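Local coordinates for Ras GTPase-activating-like protein IQGAP2 (Homo sapiens, PDB 5CJP) that probably binds GTP-loaded small GTPases through a helical domain related to the Ras GTPase activators, as a target of the active switch rather than a catalyst, at residues Tyr156-Thr160 / Glu161-Thr165; Lys227-Gly230 / Asn231-Tyr235. One frame throughout, in Å; residues are numbered along the deposited sequence.

Contact 1: residues Tyr156-Thr160 / Glu161-Thr165; sequences YDVTT and EQALT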
loop_
_atom_site.group_PDB
_atom_site.type_symbol
_atom_site.label_atom_id
_atom_site.label_comp_id
_atom_site.label_asym_id
_atom_site.label_seq_id
_atom_site.Cartn_x
_atom_site.Cartn_y
_atom_site.Cartn_z
ATOM N N TYR E 156 -56.437 -5.848 -8.011
ATOM C CA TYR E 156 -54.991 -5.645 -8.014
ATOM C C TYR E 156 -54.660 -4.446 -7.132
ATOM O O TYR E 156 -54.676 -3.312 -7.608
ATOM C CB TYR E 156 -54.520 -5.365 -9.440
ATOM C CG TYR E 156 -53.195 -5.988 -9.798
ATOM C CD1 TYR E 156 -52.046 -5.713 -9.060
ATOM C CD2 TYR E 156 -53.089 -6.845 -10.893
ATOM C CE1 TYR E 156 -50.823 -6.282 -9.403
ATOM C CE2 TYR E 156 -51.876 -7.418 -11.245
ATOM C CZ TYR E 156 -50.746 -7.132 -10.499
ATOM O OH TYR E 156 -49.544 -7.702 -10.847
ATOM N N ASP E 157 -54.369 -4.709 -5.857
ATOM C CA ASP E 157 -54.045 -3.676 -4.867
ATOM C C ASP E 157 -55.199 -3.482 -3.864
ATOM O O ASP E 157 -56.116 -2.692 -4.093
ATOM C CB ASP E 157 -53.721 -2.352 -5.569
ATOM C CG ASP E 157 -53.435 -1.235 -4.607
ATOM O OD1 ASP E 157 -54.332 -0.897 -3.809
ATOM O OD2 ASP E 157 -52.314 -0.690 -4.656
ATOM N N VAL E 158 -55.136 -4.205 -2.749
ATOM C CA VAL E 158 -56.169 -4.132 -1.722
ATOM C C VAL E 158 -55.588 -3.643 -0.388
ATOM O O VAL E 158 -54.436 -3.202 -0.334
ATOM C CB VAL E 158 -56.831 -5.523 -1.522
ATOM C CG1 VAL E 158 -55.983 -6.394 -0.591
ATOM C CG2 VAL E 158 -58.245 -5.358 -0.999
ATOM N N THR E 159 -56.387 -3.712 0.681
ATOM C CA THR E 159 -55.938 -3.278 2.006
ATOM C C THR E 159 -55.586 -4.481 2.874
ATOM O O THR E 159 -55.879 -5.623 2.518
ATOM C CB THR E 159 -57.016 -2.443 2.766
ATOM O OG1 THR E 159 -58.008 -3.310 3.319
ATOM C CG2 THR E 159 -57.690 -1.453 1.830
ATOM N N THR E 160 -54.953 -4.212 4.013
ATOM C CA THR E 160 -54.554 -5.267 4.938
ATOM C C THR E 160 -55.741 -6.126 5.336
ATOM O O THR E 160 -55.805 -7.305 4.994
ATOM C CB THR E 160 -53.929 -4.687 6.227
ATOM O OG1 THR E 160 -52.691 -4.036 5.917
ATOM C CG2 THR E 160 -53.679 -5.797 7.238
ATOM N N GLU E 161 -56.678 -5.527 6.063
ATOM C CA GLU E 161 -57.863 -6.232 6.529
ATOM C C GLU E 161 -58.476 -7.157 5.482
ATOM O O GLU E 161 -58.742 -8.334 5.753
ATOM C CB GLU E 161 -58.914 -5.227 7.012
ATOM C CG GLU E 161 -59.171 -4.075 6.049
ATOM C CD GLU E 161 -60.318 -3.179 6.492
ATOM O OE1 GLU E 161 -60.568 -2.154 5.822
ATOM O OE2 GLU E 161 -60.976 -3.498 7.505
ATOM N N GLN E 162 -58.692 -6.635 4.281
ATOM C CA GLN E 162 -59.292 -7.446 3.236
ATOM C C GLN E 162 -58.330 -8.357 2.496
ATOM O O GLN E 162 -58.753 -9.225 1.733
ATOM C CB GLN E 162 -60.076 -6.566 2.253
ATOM C CG GLN E 162 -59.498 -5.193 1.976
ATOM C CD GLN E 162 -60.548 -4.242 1.422
ATOM O OE1 GLN E 162 -61.541 -3.940 2.090
ATOM N NE2 GLN E 162 -60.341 -3.774 0.197
ATOM N N ALA E 163 -57.037 -8.175 2.715
ATOM C CA ALA E 163 -56.069 -9.047 2.065
ATOM C C ALA E 163 -56.161 -10.383 2.795
ATOM O O ALA E 163 -55.870 -11.438 2.232
ATOM C CB ALA E 163 -54.669 -8.470 2.186
ATOM N N LEU E 164 -56.585 -10.320 4.054
ATOM C CA LEU E 164 -56.734 -11.507 4.879
ATOM C C LEU E 164 -58.084 -12.166 4.640
ATOM O O LEU E 164 -58.446 -13.119 5.324
ATOM C CB LEU E 164 -56.587 -11.151 6.364
ATOM C CG LEU E 164 -55.199 -10.674 6.810
ATOM C CD1 LEU E 164 -55.178 -10.463 8.311
ATOM C CD2 LEU E 164 -54.154 -11.703 6.415
ATOM N N THR E 165 -58.832 -11.653 3.668
ATOM C CA THR E 165 -60.131 -12.227 3.339
ATOM C C THR E 165 -59.876 -13.549 2.643
ATOM O O THR E 165 -60.603 -14.522 2.833
ATOM C CB THR E 165 -60.935 -11.322 2.378
ATOM O OG1 THR E 165 -61.350 -10.139 3.070
ATOM C CG2 THR E 165 -62.170 -12.060 1.849
#
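Val158 meets the short helix 160-163 at Ala163: its CG1, placed between the backbone N and the carbonyl carbon (chi1 82°), lies 3.7 Å from Ala163 CB. The residue before it, Asp157, is hydrogen-bonded through OD1 to a polar side chain of another protein chain. Val158 and Ala163 also share a neighbour, Tyr137, so this apolar patch joins the loop and the helix to helix 133-139, earlier in the chain. The approach of Val158 CG2 to Gln162 is too close in the model and remains doubtful. Thr159, at the N-cap position, crosses the same glutamine with its methyl, CG2 standing 3.9 Å from Gln162 NE2. Replacing Gln162 by an alanine would probably leave Thr159 CG2 without the amide beside it and open a gap on this side of the helix start. In the backbone, Thr159 O accepts a weak bond from Ala163 N. Thr160 does more: its O accepts from Ala163 N at 2.7 Å, with the donor 56° out of the carbonyl plane, and from Leu164 N at 3.3 Å, where the C=O...N angle of 169° is almost linear. One acceptor thus serves both an i+3 and an i+4 donor. The chemistry implies a single-turn helix at the surface, fastened mainly by the Thr160 carbonyl, with the Val158-Ala163 pair adding an apolar contact to the preceding loop.

Contact 2: residues Lys227-Gly230 / Asn231-Tyr235; sequences KIVG and NLLYY
The side chain of Tyr234 touches Gly230 through CB, 3.1 Å from Gly230 O; its CG is anti to the backbone N (chi1 -166°), and the ring leads away from 227-230 to meet Phe304 of helix 294-311 with planes at about 50°. The ring of Tyr235 also leaves the contact and stacks on an aromatic side chain of another protein chain, and the Tyr235 OH is hydrogen-bonded to a backbone atom of that other chain. The third flat group, the Asn231 amide, is directed outward too, leaving Asn231 CB 3.1 Å from Ile228 O. The apolar pair runs side by side: Val229 CG1 approaches Leu233 CD1 to 3.9 Å, and both residues also touch helix 294-311. In the backbone of the same pair, Leu233 N donates to Val229 O at 3.1 Å, nearly straight at 176°. Leu232 N reaches Ile228 O at 3.3 Å. Gly230 O then takes Tyr234 N at 2.8 Å, from above the carbonyl plane, and, weakly, Tyr235 N at 3.5 Å. That last i+5 bond belongs to the wider pi-type turn at 231-235. The chemistry implies one continuous helix whose backbone bonds absorb a local widening while its consecutive tyrosines serve two different partners, one inside the fold and one across the protein interface.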
loop_
_atom_site.group_PDB
_atom_site.type_symbol
_atom_site.label_atom_id
_atom_site.label_comp_id
_atom_site.label_asym_id
_atom_site.label_seq_id
_atom_site.Cartn_x
_atom_site.Cartn_y
_atom_site.Cartn_z
ATOM N N LYS E 227 -32.926 -1.192 28.914
ATOM C CA LYS E 227 -33.385 -0.928 27.563
ATOM C C LYS E 227 -32.366 -0.029 26.872
ATOM O O LYS E 227 -32.188 -0.084 25.648
ATOM C CB LYS E 227 -34.768 -0.277 27.572
ATOM C CG LYS E 227 -35.894 -1.262 27.837
ATOM C CD LYS E 227 -37.249 -0.600 27.717
ATOM C CE LYS E 227 -38.355 -1.629 27.651
ATOM N NZ LYS E 227 -39.654 -0.998 27.292
ATOM N N ILE E 228 -31.690 0.796 27.669
ATOM C CA ILE E 228 -30.662 1.694 27.163
ATOM C C ILE E 228 -29.465 0.839 26.787
ATOM O O ILE E 228 -28.936 0.948 25.675
ATOM C CB ILE E 228 -30.245 2.690 28.236
ATOM C CG1 ILE E 228 -31.449 3.555 28.588
ATOM C CG2 ILE E 228 -29.093 3.551 27.756
ATOM C CD1 ILE E 228 -31.217 4.378 29.786
ATOM N N VAL E 229 -29.052 -0.013 27.722
ATOM C CA VAL E 229 -27.936 -0.922 27.508
ATOM C C VAL E 229 -28.204 -1.842 26.338
ATOM O O VAL E 229 -27.289 -2.198 25.599
ATOM C CB VAL E 229 -27.674 -1.787 28.733
ATOM C CG1 VAL E 229 -26.770 -2.960 28.361
ATOM C CG2 VAL E 229 -27.007 -0.942 29.813
ATOM N N GLY E 230 -29.456 -2.236 26.166
ATOM C CA GLY E 230 -29.787 -3.110 25.061
ATOM C C GLY E 230 -29.737 -2.373 23.739
ATOM O O GLY E 230 -29.556 -2.982 22.695
ATOM N N ASN E 231 -29.919 -1.056 23.785
ATOM C CA ASN E 231 -29.880 -0.224 22.594
ATOM C C ASN E 231 -28.461 -0.238 22.055
ATOM O O ASN E 231 -28.251 -0.333 20.858
ATOM C CB ASN E 231 -30.273 1.210 22.931
ATOM C CG ASN E 231 -30.022 2.169 21.777
ATOM O OD1 ASN E 231 -30.727 2.149 20.771
ATOM N ND2 ASN E 231 -28.996 3.001 21.914
ATOM N N LEU E 232 -27.493 -0.148 22.959
ATOM C CA LEU E 232 -26.080 -0.159 22.593
ATOM C C LEU E 232 -25.633 -1.517 22.067
ATOM O O LEU E 232 -25.095 -1.624 20.968
ATOM C CB LEU E 232 -25.217 0.204 23.808
ATOM C CG LEU E 232 -23.704 -0.078 23.710
ATOM C CD1 LEU E 232 -23.070 0.749 22.578
ATOM C CD2 LEU E 232 -23.048 0.256 25.044
ATOM N N LEU E 233 -25.863 -2.550 22.867
ATOM C CA LEU E 233 -25.447 -3.904 22.523
ATOM C C LEU E 233 -26.205 -4.532 21.378
ATOM O O LEU E 233 -25.614 -5.224 20.547
ATOM C CB LEU E 233 -25.556 -4.800 23.749
ATOM C CG LEU E 233 -24.702 -4.358 24.930
ATOM C CD1 LEU E 233 -24.847 -5.375 26.037
ATOM C CD2 LEU E 233 -23.237 -4.231 24.506
ATOM N N TYR E 234 -27.509 -4.292 21.323
ATOM C CA TYR E 234 -28.301 -4.884 20.270
ATOM C C TYR E 234 -28.630 -4.031 19.052
ATOM O O TYR E 234 -28.134 -4.294 17.963
ATOM C CB TYR E 234 -29.612 -5.472 20.824
ATOM C CG TYR E 234 -30.252 -6.358 19.794
ATOM C CD1 TYR E 234 -29.644 -7.548 19.418
ATOM C CD2 TYR E 234 -31.333 -5.911 19.041
ATOM C CE1 TYR E 234 -30.077 -8.268 18.294
ATOM C CE2 TYR E 234 -31.770 -6.620 17.918
ATOM C CZ TYR E 234 -31.129 -7.789 17.550
ATOM O OH TYR E 234 -31.498 -8.442 16.399
ATOM N N TYR E 235 -29.482 -3.030 19.217
ATOM C CA TYR E 235 -29.891 -2.208 18.080
ATOM C C TYR E 235 -28.736 -1.513 17.383
ATOM O O TYR E 235 -28.724 -1.367 16.173
ATOM C CB TYR E 235 -30.910 -1.151 18.521
ATOM C CG TYR E 235 -31.524 -0.390 17.368
ATOM C CD1 TYR E 235 -32.490 -0.980 16.561
ATOM C CD2 TYR E 235 -31.111 0.904 17.062
ATOM C CE1 TYR E 235 -33.032 -0.311 15.485
ATOM C CE2 TYR E 235 -31.643 1.593 15.984
ATOM C CZ TYR E 235 -32.607 0.982 15.195
ATOM O OH TYR E 235 -33.144 1.655 14.114
#

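Overall arrangement
Contact 1 (156-165) closes before contact 2 (227-235) opens, and both belong to the part of the chain related to Ras GTPase activators, yet they do not touch: their centres are 36 Å apart and their nearest atoms about 22 Å. Their centres lie 38 Å and 12 Å from that of the chain. Contact 1 is at the surface; contact 2 is mostly buried. Each nevertheless reaches another protein chain, through Asp157 and Thr159 in the first and Lys227, Asn231 and Tyr235 in the second. The Tyr235 side chain is about 5 Å from a bound GTP, consistent with contact 2 facing a GTPase partner. The pocket of Asn57, Arg59, Glu60 and Tyr326 holds a separate GTP.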